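Local structure of thioredoxin reductase (Clostridium acetobutylicum ATCC 824, 6GNA) at residues 238-243 with 257-262; 231-236 with 246-251; 9-14 with 107-112. The protein probably reduces thioredoxin with electrons taken from ferredoxin, passing them through FAD and a redox-active cysteine pair without needing a pyridine nucleotide. All blocks are in the same frame, centred on the assembly; numbering follows the deposited sequence.

Contact 1 of 3, residues 238-243 with 257-262. With FAD (flavin-adenine dinucleotide), chain B.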
loop_
_atom_site.group_PDB
_atom_site.type_symbol
_atom_site.label_atom_id
_atom_site.label_comp_id
_atom_site.label_asym_id
_atom_site.label_seq_id
_atom_site.Cartn_x
_atom_site.Cartn_y
_atom_site.Cartn_z
ATOM N N GLY A 238 -8.572 -18.238 0.808
ATOM C CA GLY A 238 -9.451 -17.292 0.154
ATOM C C GLY A 238 -8.796 -15.999 -0.270
ATOM O O GLY A 238 -9.495 -15.102 -0.764
ATOM N N HIS A 239 -7.485 -15.857 -0.088
ATOM C CA HIS A 239 -6.769 -14.637 -0.443
ATOM C C HIS A 239 -5.911 -14.916 -1.658
ATOM O O HIS A 239 -5.249 -15.959 -1.728
ATOM C CB HIS A 239 -5.805 -14.178 0.658
ATOM C CG HIS A 239 -6.393 -14.170 2.030
ATOM N ND1 HIS A 239 -7.502 -13.425 2.363
ATOM C CD2 HIS A 239 -6.000 -14.790 3.167
ATOM C CE1 HIS A 239 -7.779 -13.603 3.642
ATOM N NE2 HIS A 239 -6.881 -14.424 4.153
ATOM N N ILE A 240 -5.970 -14.021 -2.650
ATOM C CA ILE A 240 -5.065 -14.113 -3.792
ATOM C C ILE A 240 -3.661 -13.764 -3.327
ATOM O O ILE A 240 -3.428 -12.694 -2.756
ATOM C CB ILE A 240 -5.509 -13.176 -4.927
ATOM C CG1 ILE A 240 -6.948 -13.476 -5.377
ATOM C CG2 ILE A 240 -4.524 -13.264 -6.090
ATOM C CD1 ILE A 240 -7.531 -12.440 -6.345
ATOM N N LYS A 241 -2.712 -14.657 -3.576
ATOM C CA LYS A 241 -1.350 -14.462 -3.108
ATOM C C LYS A 241 -0.552 -13.642 -4.115
ATOM O O LYS A 241 -0.505 -13.973 -5.304
ATOM C CB LYS A 241 -0.709 -15.813 -2.850
ATOM C CG LYS A 241 -1.327 -16.518 -1.651
ATOM C CD LYS A 241 -0.906 -15.839 -0.355
ATOM C CE LYS A 241 -1.527 -16.500 0.863
ATOM N NZ LYS A 241 -1.167 -15.825 2.141
ATOM N N VAL A 242 0.037 -12.544 -3.638
ATOM C CA VAL A 242 0.827 -11.650 -4.472
ATOM C C VAL A 242 2.181 -11.398 -3.827
ATOM O O VAL A 242 2.373 -11.563 -2.616
ATOM C CB VAL A 242 0.138 -10.299 -4.761
ATOM C CG1 VAL A 242 -1.178 -10.499 -5.509
ATOM C CG2 VAL A 242 -0.106 -9.502 -3.474
ATOM N N ASN A 243 3.126 -10.995 -4.668
ATOM C CA ASN A 243 4.431 -10.558 -4.203
ATOM C C ASN A 243 4.459 -9.033 -4.058
ATOM O O ASN A 243 3.434 -8.345 -4.128
ATOM C CB ASN A 243 5.509 -11.118 -5.130
ATOM C CG ASN A 243 5.479 -10.506 -6.519
ATOM O OD1 ASN A 243 4.796 -9.510 -6.781
ATOM N ND2 ASN A 243 6.236 -11.100 -7.423
ATOM N N GLY A 257 -5.827 -4.834 -3.182
ATOM C CA GLY A 257 -6.894 -4.536 -2.264
ATOM C C GLY A 257 -7.318 -5.699 -1.400
ATOM O O GLY A 257 -6.512 -6.591 -1.100
ATOM N N ASP A 258 -8.576 -5.685 -0.954
ATOM C CA ASP A 258 -9.014 -6.709 -0.015
ATOM C C ASP A 258 -8.851 -8.109 -0.596
ATOM O O ASP A 258 -8.714 -9.073 0.161
ATOM C CB ASP A 258 -10.487 -6.546 0.368
ATOM C CG ASP A 258 -10.777 -5.397 1.321
ATOM O OD1 ASP A 258 -9.839 -4.683 1.760
ATOM O OD2 ASP A 258 -11.991 -5.218 1.623
ATOM N N CYS A 259 -8.902 -8.251 -1.923
ATOM C CA CYS A 259 -8.772 -9.572 -2.530
ATOM C C CYS A 259 -7.406 -10.206 -2.296
ATOM O O CYS A 259 -7.267 -11.412 -2.530
ATOM C CB CYS A 259 -9.113 -9.547 -4.030
ATOM S SG CYS A 259 -7.864 -8.851 -5.143
ATOM N N THR A 260 -6.418 -9.413 -1.899
ATOM C CA THR A 260 -5.094 -9.954 -1.588
ATOM C C THR A 260 -4.837 -10.376 -0.112
ATOM O O THR A 260 -3.745 -10.864 0.174
ATOM C CB THR A 260 -3.977 -8.972 -1.992
ATOM O OG1 THR A 260 -3.939 -7.875 -1.074
ATOM C CG2 THR A 260 -4.200 -8.456 -3.404
ATOM N N GLY A 261 -5.786 -10.223 0.822
ATOM C CA GLY A 261 -5.538 -10.601 2.196
ATOM C C GLY A 261 -5.719 -9.432 3.141
ATOM O O GLY A 261 -5.941 -8.296 2.721
ATOM N N LYS A 262 -5.629 -9.727 4.432
ATOM C CA LYS A 262 -5.786 -8.731 5.481
ATOM C C LYS A 262 -4.553 -7.814 5.564
ATOM O O LYS A 262 -3.482 -8.188 5.089
ATOM C CB LYS A 262 -6.013 -9.428 6.822
ATOM C CG LYS A 262 -7.380 -10.076 6.955
ATOM C CD LYS A 262 -7.576 -10.680 8.336
ATOM C CE LYS A 262 -8.934 -11.350 8.462
ATOM N NZ LYS A 262 -9.088 -12.480 7.505
HETATM P PA FAD B . -14.170 -3.199 -2.566
HETATM O O1A FAD B . -14.252 -1.894 -1.815
HETATM O O2A FAD B . -15.032 -4.358 -2.129
HETATM O O5B FAD B . -14.464 -2.915 -4.121
HETATM C C5B FAD B . -14.872 -3.973 -4.977
HETATM C C4B FAD B . -15.725 -3.424 -6.110
HETATM O O4B FAD B . -15.486 -4.177 -7.300
HETATM C C3B FAD B . -17.206 -3.543 -5.788
HETATM O O3B FAD B . -17.901 -2.355 -6.172
HETATM C C2B FAD B . -17.678 -4.720 -6.610
HETATM O O2B FAD B . -19.034 -4.574 -7.039
HETATM C C1B FAD B . -16.711 -4.732 -7.782
HETATM N N9A FAD B . -16.503 -6.109 -8.278
HETATM C C8A FAD B . -16.072 -7.161 -7.556
HETATM N N7A FAD B . -15.999 -8.270 -8.334
HETATM C C5A FAD B . -16.390 -7.928 -9.573
HETATM C C6A FAD B . -16.549 -8.613 -10.874
HETATM N N6A FAD B . -16.266 -9.929 -11.008
HETATM N N1A FAD B . -16.986 -7.878 -11.919
HETATM C C2A FAD B . -17.273 -6.568 -11.809
HETATM N N3A FAD B . -17.149 -5.888 -10.657
HETATM C C4A FAD B . -16.722 -6.501 -9.529
HETATM N N1 FAD B . -11.470 0.537 5.888
HETATM C C2 FAD B . -10.723 1.532 6.430
HETATM O O2 FAD B . -9.513 1.602 6.129
HETATM N N3 FAD B . -11.225 2.447 7.278
HETATM C C4 FAD B . -12.512 2.437 7.646
HETATM O O4 FAD B . -12.956 3.298 8.434
HETATM C C4X FAD B . -13.399 1.383 7.100
HETATM N N5 FAD B . -14.706 1.311 7.426
HETATM C C5X FAD B . -15.494 0.340 6.914
HETATM C C6 FAD B . -16.837 0.287 7.265
HETATM C C7 FAD B . -17.657 -0.706 6.744
HETATM C C7M FAD B . -19.112 -0.763 7.127
HETATM C C8 FAD B . -17.098 -1.715 5.809
HETATM C C8M FAD B . -17.982 -2.795 5.243
HETATM C C9 FAD B . -15.756 -1.665 5.455
HETATM C C9A FAD B . -14.934 -0.673 5.974
HETATM N N10 FAD B . -13.568 -0.624 5.629
HETATM C C10 FAD B . -12.784 0.413 6.166
HETATM C "C1'" FAD B . -12.989 -1.597 4.699
HETATM C "C2'" FAD B . -12.783 -0.954 3.338
HETATM O "O2'" FAD B . -14.060 -0.561 2.828
HETATM C "C3'" FAD B . -12.126 -1.931 2.372
HETATM O "O3'" FAD B . -10.835 -2.300 2.860
HETATM C "C4'" FAD B . -11.986 -1.314 0.988
HETATM O "O4'" FAD B . -13.280 -0.949 0.494
HETATM C "C5'" FAD B . -11.315 -2.288 0.028
HETATM O "O5'" FAD B . -11.573 -1.855 -1.301
HETATM P P FAD B . -11.322 -2.808 -2.567
HETATM O O1P FAD B . -11.304 -1.945 -3.804
HETATM O O2P FAD B . -10.178 -3.755 -2.305
HETATM O O3P FAD B . -12.646 -3.729 -2.582
HETATM O O HOH W 1 -9.617 -13.016 -2.796
#
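His-239 lies across the backbone of Gly-261. From CB outward, the side chain first meets Thr-260 O, 3.9 Å from His-239 CB. CG then comes over the glycine CA, and ND1 closes on it, with His-239 ND1 to Gly-261 CA at 3.4 Å. That CA covers one face of the imidazole. CE1 turns toward the ammonium group of Lys-262, which stands at the ring edge near its plane, 4.2 Å from His-239 CE1 to Lys-262 NZ. ND1 is buried here and finds no polar partner in the model; His-239 was deposited in two conformers and this holds for one of them. A second ring proton, and with it a positive charge, would probably be disfavoured by the lysine nearby.

One residue on, Ile-240 N donates to Cys-259 O at 2.9 Å, with an N-H...O angle of 156°. The same oxygen accepts from water 1, which also donates to Gly-238 O. With CG1 beside its own backbone N (chi1 -57°), Ile-240 extends along this carbonyl, and Ile-240 CD1 ends 3.8 Å from Cys-259 SG. Ile-240 O meanwhile receives a CA-H...O contact from Thr-260.

The 257-262 turn carries the Gly-Asp pair found after the last FAD-domain strand in related disulphide reductases. Asp-258 N donates to FAD O2P (2.8 Å), and FAD O3' donates to Asp-258 OD1, also at 2.8 Å, gripping pyrophosphate and ribityl chain. Gly-257 CA runs close past that phosphate.

The turn links strand 253-255 to helix 266-286. Ile-240, Val-242 and Thr-260 all rest on Ala-255 of the strand. Glu-272 of the helix is hydrogen-bonded to Thr-260 OG1, and Arg-244 of the second subunit packs against Val-242.

Contact 2 of 3, residues 231-236 with 246-251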
loop_
_atom_site.group_PDB
_atom_site.type_symbol
_atom_site.label_atom_id
_atom_site.label_comp_id
_atom_site.label_asym_id
_atom_site.label_seq_id
_atom_site.Cartn_x
_atom_site.Cartn_y
_atom_site.Cartn_z
ATOM N N PRO A 231 -9.405 -19.229 -13.644
ATOM C CA PRO A 231 -8.874 -20.588 -13.546
ATOM C C PRO A 231 -7.354 -20.601 -13.551
ATOM O O PRO A 231 -6.704 -19.922 -14.353
ATOM C CB PRO A 231 -9.442 -21.276 -14.790
ATOM C CG PRO A 231 -10.692 -20.554 -15.062
ATOM C CD PRO A 231 -10.418 -19.121 -14.704
ATOM N N GLY A 232 -6.784 -21.374 -12.622
ATOM C CA GLY A 232 -5.348 -21.492 -12.487
ATOM C C GLY A 232 -4.731 -20.505 -11.521
ATOM O O GLY A 232 -3.527 -20.589 -11.250
ATOM N N LEU A 233 -5.509 -19.564 -11.005
ATOM C CA LEU A 233 -4.976 -18.558 -10.103
ATOM C C LEU A 233 -4.667 -19.191 -8.751
ATOM O O LEU A 233 -5.454 -19.984 -8.228
ATOM C CB LEU A 233 -6.008 -17.445 -9.932
ATOM C CG LEU A 233 -5.597 -16.279 -9.037
ATOM C CD1 LEU A 233 -4.478 -15.474 -9.649
ATOM C CD2 LEU A 233 -6.798 -15.374 -8.817
ATOM N N TYR A 234 -3.528 -18.809 -8.174
ATOM C CA TYR A 234 -3.098 -19.336 -6.884
ATOM C C TYR A 234 -3.695 -18.507 -5.742
ATOM O O TYR A 234 -3.446 -17.298 -5.629
ATOM C CB TYR A 234 -1.572 -19.346 -6.792
ATOM C CG TYR A 234 -1.068 -19.751 -5.433
ATOM C CD1 TYR A 234 -1.368 -20.993 -4.898
ATOM C CD2 TYR A 234 -0.309 -18.864 -4.673
ATOM C CE1 TYR A 234 -0.899 -21.368 -3.654
ATOM C CE2 TYR A 234 0.184 -19.238 -3.440
ATOM C CZ TYR A 234 -0.143 -20.456 -2.920
ATOM O OH TYR A 234 0.345 -20.822 -1.683
ATOM N N VAL A 235 -4.499 -19.170 -4.919
ATOM C CA VAL A 235 -5.222 -18.591 -3.803
ATOM C C VAL A 235 -4.914 -19.462 -2.601
ATOM O O VAL A 235 -4.768 -20.683 -2.731
ATOM C CB VAL A 235 -6.738 -18.588 -4.095
ATOM C CG1 VAL A 235 -7.540 -18.028 -2.936
ATOM C CG2 VAL A 235 -7.038 -17.809 -5.355
ATOM N N GLU A 236 -4.796 -18.848 -1.442
ATOM C CA GLU A 236 -4.633 -19.582 -0.204
ATOM C C GLU A 236 -5.453 -18.871 0.858
ATOM O O GLU A 236 -5.340 -17.652 1.023
ATOM C CB GLU A 236 -3.153 -19.643 0.190
ATOM C CG GLU A 236 -2.884 -20.304 1.521
ATOM C CD GLU A 236 -1.395 -20.401 1.828
ATOM O OE1 GLU A 236 -0.953 -21.476 2.280
ATOM O OE2 GLU A 236 -0.675 -19.406 1.596
ATOM N N MET A 246 2.772 -6.926 -6.567
ATOM C CA MET A 246 1.358 -7.245 -6.740
ATOM C C MET A 246 1.132 -8.280 -7.826
ATOM O O MET A 246 0.009 -8.446 -8.297
ATOM C CB MET A 246 0.487 -6.010 -7.013
ATOM C CG MET A 246 0.601 -4.936 -5.976
ATOM S SD MET A 246 0.252 -5.468 -4.300
ATOM C CE MET A 246 1.481 -4.465 -3.398
ATOM N N GLU A 247 2.183 -8.987 -8.226
ATOM C CA GLU A 247 2.077 -10.045 -9.219
ATOM C C GLU A 247 1.476 -11.302 -8.600
ATOM O O GLU A 247 1.889 -11.731 -7.520
ATOM C CB GLU A 247 3.473 -10.374 -9.750
ATOM C CG GLU A 247 4.085 -9.251 -10.562
ATOM C CD GLU A 247 5.571 -9.426 -10.839
ATOM O OE1 GLU A 247 6.236 -10.237 -10.157
ATOM O OE2 GLU A 247 6.070 -8.730 -11.747
ATOM N N THR A 248 0.516 -11.908 -9.291
ATOM C CA THR A 248 0.018 -13.223 -8.912
ATOM C C THR A 248 0.905 -14.290 -9.546
ATOM O O THR A 248 1.933 -13.981 -10.157
ATOM C CB THR A 248 -1.418 -13.415 -9.409
ATOM O OG1 THR A 248 -1.405 -13.610 -10.833
ATOM C CG2 THR A 248 -2.329 -12.230 -9.040
ATOM N N ASN A 249 0.498 -15.560 -9.435
ATOM C CA ASN A 249 1.214 -16.652 -10.094
ATOM C C ASN A 249 1.058 -16.630 -11.612
ATOM O O ASN A 249 1.779 -17.354 -12.299
ATOM C CB ASN A 249 0.752 -18.020 -9.567
ATOM C CG ASN A 249 -0.665 -18.347 -9.950
ATOM O OD1 ASN A 249 -1.547 -17.500 -9.812
ATOM N ND2 ASN A 249 -0.907 -19.553 -10.431
ATOM N N ILE A 250 0.144 -15.830 -12.151
ATOM C CA ILE A 250 -0.135 -15.796 -13.582
ATOM C C ILE A 250 0.537 -14.565 -14.171
ATOM O O ILE A 250 0.217 -13.437 -13.786
ATOM C CB ILE A 250 -1.650 -15.802 -13.853
ATOM C CG1 ILE A 250 -2.276 -17.125 -13.382
ATOM C CG2 ILE A 250 -1.949 -15.591 -15.346
ATOM C CD1 ILE A 250 -3.806 -17.141 -13.431
ATOM N N ASP A 251 1.473 -14.764 -15.098
ATOM C CA ASP A 251 2.189 -13.629 -15.674
ATOM C C ASP A 251 1.200 -12.649 -16.300
ATOM O O ASP A 251 0.282 -13.047 -17.020
ATOM C CB ASP A 251 3.177 -14.122 -16.733
ATOM C CG ASP A 251 4.054 -13.008 -17.279
ATOM O OD1 ASP A 251 4.640 -12.255 -16.471
ATOM O OD2 ASP A 251 4.165 -12.890 -18.517
HETATM O O HOH W 2 -1.459 -15.777 -7.000
#
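A chi1 of 68° folds the carboxamide of Asn-249 back between its own backbone N and carbonyl carbon, and there it spans the backbone of Gly-232 and Tyr-234. Its two ends work differently. Asn-249 ND2 donates to Gly-232 O at 2.9 Å and 171°, with the acceptor lying in the amide plane. Tyr-234 N donates to Asn-249 OD1, also at 2.9 Å, but comes from above the side-chain carbonyl, 53° out of its plane and off the lone pairs. Two bonds to one flat group fix its rotation. Tyr-234 CB leans against it, 3.4 Å from Asn-249 CG, while the phenol heads away.

Leu-233, whose CG is anti to its backbone N, sends CD1 against Thr-248 and the asparagine OD1, with Leu-233 CD1 to Thr-248 CB at 3.7 Å. Ile-250 closes in from further along: Ile-250 CD1 lies 3.8 Å from Leu-233 CA. Water 2 sits between Asn-249 N and Tyr-234 O, accepting from the amide at 3.1 Å (water O to Asn-249 N).

An ST turn shapes the 246-251 loop, Ile-250 N donating to Thr-248 OG1 at 3.0 Å. That hydroxyl is also hydrogen-bonded to Cys-253 O, tying the turn to the start of strand 253-255.

This is a surface junction of two loops. Leu-233 packs on Pro-226 of helix 226-229, Ile-250 and Pro-231 reach Ala-89 and Tyr-88 of strand 84-89, and Met-246 lies against helix 266-286.

Contact 3 of 3, residues 9-14 with 107-112. With FAD (flavin-adenine dinucleotide), chain B.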
loop_
_atom_site.group_PDB
_atom_site.type_symbol
_atom_site.label_atom_id
_atom_site.label_comp_id
_atom_site.label_asym_id
_atom_site.label_seq_id
_atom_site.Cartn_x
_atom_site.Cartn_y
_atom_site.Cartn_z
ATOM N N ILE A 9 -4.821 -2.604 -20.474
ATOM C CA ILE A 9 -5.013 -2.994 -19.083
ATOM C C ILE A 9 -6.501 -3.076 -18.792
ATOM O O ILE A 9 -7.253 -2.155 -19.125
ATOM C CB ILE A 9 -4.361 -1.999 -18.112
ATOM C CG1 ILE A 9 -2.872 -1.898 -18.429
ATOM C CG2 ILE A 9 -4.570 -2.462 -16.676
ATOM C CD1 ILE A 9 -2.176 -0.717 -17.813
ATOM N N ALA A 10 -6.916 -4.163 -18.146
ATOM C CA ALA A 10 -8.259 -4.315 -17.614
ATOM C C ALA A 10 -8.187 -4.409 -16.099
ATOM O O ALA A 10 -7.417 -5.206 -15.552
ATOM C CB ALA A 10 -8.962 -5.557 -18.185
ATOM N N ILE A 11 -8.986 -3.579 -15.430
ATOM C CA ILE A 11 -9.054 -3.520 -13.978
ATOM C C ILE A 11 -10.394 -4.121 -13.571
ATOM O O ILE A 11 -11.437 -3.656 -14.024
ATOM C CB ILE A 11 -8.891 -2.068 -13.493
ATOM C CG1 ILE A 11 -7.494 -1.547 -13.850
ATOM C CG2 ILE A 11 -9.183 -1.947 -12.005
ATOM C CD1 ILE A 11 -7.354 -0.054 -13.780
ATOM N N ILE A 12 -10.364 -5.142 -12.722
ATOM C CA ILE A 12 -11.555 -5.908 -12.364
ATOM C C ILE A 12 -12.000 -5.443 -10.985
ATOM O O ILE A 12 -11.641 -6.020 -9.961
ATOM C CB ILE A 12 -11.310 -7.417 -12.390
ATOM C CG1 ILE A 12 -10.461 -7.862 -13.600
ATOM C CG2 ILE A 12 -12.647 -8.146 -12.321
ATOM C CD1 ILE A 12 -11.025 -7.485 -14.943
ATOM N N GLY A 13 -12.788 -4.385 -10.963
ATOM C CA GLY A 13 -13.290 -3.810 -9.723
ATOM C C GLY A 13 -13.135 -2.306 -9.718
ATOM O O GLY A 13 -12.164 -1.755 -10.247
ATOM N N SER A 14 -14.100 -1.634 -9.084
ATOM C CA SER A 14 -14.262 -0.186 -9.124
ATOM C C SER A 14 -14.201 0.423 -7.727
ATOM O O SER A 14 -14.660 1.542 -7.526
ATOM C CB SER A 14 -15.586 0.175 -9.800
ATOM O OG SER A 14 -16.663 -0.500 -9.159
ATOM N N LYS A 107 -2.886 -6.931 -19.891
ATOM C CA LYS A 107 -2.633 -7.060 -18.463
ATOM C C LYS A 107 -3.963 -6.965 -17.740
ATOM O O LYS A 107 -4.861 -6.244 -18.171
ATOM C CB LYS A 107 -1.722 -5.936 -17.933
ATOM C CG LYS A 107 -0.434 -5.735 -18.731
ATOM C CD LYS A 107 0.498 -6.914 -18.592
ATOM C CE LYS A 107 1.742 -6.742 -19.456
ATOM N NZ LYS A 107 2.631 -7.920 -19.376
ATOM N N VAL A 108 -4.079 -7.686 -16.634
ATOM C CA VAL A 108 -5.281 -7.667 -15.808
ATOM C C VAL A 108 -4.874 -7.307 -14.386
ATOM O O VAL A 108 -3.856 -7.801 -13.890
ATOM C CB VAL A 108 -6.011 -9.024 -15.833
ATOM C CG1 VAL A 108 -7.077 -9.104 -14.764
ATOM C CG2 VAL A 108 -6.616 -9.274 -17.209
ATOM N N ILE A 109 -5.663 -6.446 -13.736
ATOM C CA ILE A 109 -5.492 -6.134 -12.316
ATOM C C ILE A 109 -6.773 -6.559 -11.602
ATOM O O ILE A 109 -7.835 -5.971 -11.812
ATOM C CB ILE A 109 -5.189 -4.651 -12.082
ATOM C CG1 ILE A 109 -3.903 -4.242 -12.814
ATOM C CG2 ILE A 109 -5.041 -4.371 -10.573
ATOM C CD1 ILE A 109 -3.619 -2.756 -12.775
ATOM N N LEU A 110 -6.670 -7.584 -10.773
ATOM C CA LEU A 110 -7.808 -8.068 -10.005
ATOM C C LEU A 110 -7.991 -7.163 -8.798
ATOM O O LEU A 110 -7.079 -7.013 -7.986
ATOM C CB LEU A 110 -7.522 -9.501 -9.545
ATOM C CG LEU A 110 -7.219 -10.510 -10.659
ATOM C CD1 LEU A 110 -6.883 -11.860 -10.097
ATOM C CD2 LEU A 110 -8.433 -10.624 -11.595
ATOM N N ALA A 111 -9.198 -6.661 -8.632
ATOM C CA ALA A 111 -9.497 -5.690 -7.581
ATOM C C ALA A 111 -10.914 -5.896 -7.086
ATOM O O ALA A 111 -11.660 -4.941 -6.853
ATOM C CB ALA A 111 -9.249 -4.253 -8.049
ATOM N N MET A 112 -11.296 -7.165 -6.906
ATOM C CA MET A 112 -12.689 -7.518 -6.682
ATOM C C MET A 112 -13.143 -7.331 -5.244
ATOM O O MET A 112 -14.333 -7.536 -4.960
ATOM C CB MET A 112 -12.939 -8.990 -7.046
ATOM C CG MET A 112 -12.767 -9.348 -8.503
ATOM S SD MET A 112 -11.095 -9.747 -8.953
ATOM C CE MET A 112 -10.819 -11.279 -8.039
HETATM P PA FAD B . -14.170 -3.199 -2.566
HETATM O O1A FAD B . -14.252 -1.894 -1.815
HETATM O O2A FAD B . -15.032 -4.358 -2.129
HETATM O O5B FAD B . -14.464 -2.915 -4.121
HETATM C C5B FAD B . -14.872 -3.973 -4.977
HETATM C C4B FAD B . -15.725 -3.424 -6.110
HETATM O O4B FAD B . -15.486 -4.177 -7.300
HETATM C C3B FAD B . -17.206 -3.543 -5.788
HETATM O O3B FAD B . -17.901 -2.355 -6.172
HETATM C C2B FAD B . -17.678 -4.720 -6.610
HETATM O O2B FAD B . -19.034 -4.574 -7.039
HETATM C C1B FAD B . -16.711 -4.732 -7.782
HETATM N N9A FAD B . -16.503 -6.109 -8.278
HETATM C C8A FAD B . -16.072 -7.161 -7.556
HETATM N N7A FAD B . -15.999 -8.270 -8.334
HETATM C C5A FAD B . -16.390 -7.928 -9.573
HETATM C C6A FAD B . -16.549 -8.613 -10.874
HETATM N N6A FAD B . -16.266 -9.929 -11.008
HETATM N N1A FAD B . -16.986 -7.878 -11.919
HETATM C C2A FAD B . -17.273 -6.568 -11.809
HETATM N N3A FAD B . -17.149 -5.888 -10.657
HETATM C C4A FAD B . -16.722 -6.501 -9.529
HETATM N N1 FAD B . -11.470 0.537 5.888
HETATM C C2 FAD B . -10.723 1.532 6.430
HETATM O O2 FAD B . -9.513 1.602 6.129
HETATM N N3 FAD B . -11.225 2.447 7.278
HETATM C C4 FAD B . -12.512 2.437 7.646
HETATM O O4 FAD B . -12.956 3.298 8.434
HETATM C C4X FAD B . -13.399 1.383 7.100
HETATM N N5 FAD B . -14.706 1.311 7.426
HETATM C C5X FAD B . -15.494 0.340 6.914
HETATM C C6 FAD B . -16.837 0.287 7.265
HETATM C C7 FAD B . -17.657 -0.706 6.744
HETATM C C7M FAD B . -19.112 -0.763 7.127
HETATM C C8 FAD B . -17.098 -1.715 5.809
HETATM C C8M FAD B . -17.982 -2.795 5.243
HETATM C C9 FAD B . -15.756 -1.665 5.455
HETATM C C9A FAD B . -14.934 -0.673 5.974
HETATM N N10 FAD B . -13.568 -0.624 5.629
HETATM C C10 FAD B . -12.784 0.413 6.166
HETATM C "C1'" FAD B . -12.989 -1.597 4.699
HETATM C "C2'" FAD B . -12.783 -0.954 3.338
HETATM O "O2'" FAD B . -14.060 -0.561 2.828
HETATM C "C3'" FAD B . -12.126 -1.931 2.372
HETATM O "O3'" FAD B . -10.835 -2.300 2.860
HETATM C "C4'" FAD B . -11.986 -1.314 0.988
HETATM O "O4'" FAD B . -13.280 -0.949 0.494
HETATM C "C5'" FAD B . -11.315 -2.288 0.028
HETATM O "O5'" FAD B . -11.573 -1.855 -1.301
HETATM P P FAD B . -11.322 -2.808 -2.567
HETATM O O1P FAD B . -11.304 -1.945 -3.804
HETATM O O2P FAD B . -10.178 -3.755 -2.305
HETATM O O3P FAD B . -12.646 -3.729 -2.582
#
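Met-112, which touches Ile-12, lines the adenine of FAD. Met-112 CG stands to one side of the adenine plane, 3.4 Å from FAD N7A, and meets Ile-12 CG2 at 4.0 Å; bends at chi2 and chi3 turn the thioether back along the isoleucine. Near the plane, Met-112 O meets the ring edge 3.1 Å from FAD C8A. Between the strands the flat peptide groups join in parallel ladder fashion: Ala-10 N to Lys-107 O, Ile-109 N to Ala-10 O, and Ile-12 N to Ile-109 O, the last at 2.8 Å and 171°. The final bond, Ala-111 N to Ile-12 O, is more bent (133°), its donor 35° above the carbonyl plane as the strands end.

Both are interior strands of the parallel sheet of a Rossmann-type FAD-binding fold, and Gly-13 opens a probable GxGxxG turn before helix 16-25. Gly-13 CA makes a CA-H...O contact with Ala-111 O and passes 3.3 Å from FAD O4B.

On one face Ile-9, Ile-11 and Ile-109 interleave, Ile-109 CD1 lying 4.0 Å from Ile-9 CG2, under helices 16-25 and 266-286. On the other, Ile-12 CG1 meets Val-108 CG1 at 3.8 Å, against strand 84-89.

The three contacts converge around Leu-110 of strand 108-110, which touches residues of contacts 1 and 2. Contacts 1 and 3 hold opposite parts of the same cofactor, the ribityl-phosphate side and the adenosine side, with centres about 13 Å apart. They join where Cys-259 SG comes 3.5 Å from Leu-110 O and Ile-240 CD1 lies 3.9 Å from Met-112 CE. Contact 2 is more peripheral: the side chain of Leu-233 stays about 11 Å from FAD, yet Leu-233 CD2 reaches Leu-110 CD1 at 3.7 Å. Contacts 1 and 2 share the hairpin of strands 235-236 and 239-240 and alternate along the chain, with Ile-240 CG2 3.8 Å from Thr-248 CG2.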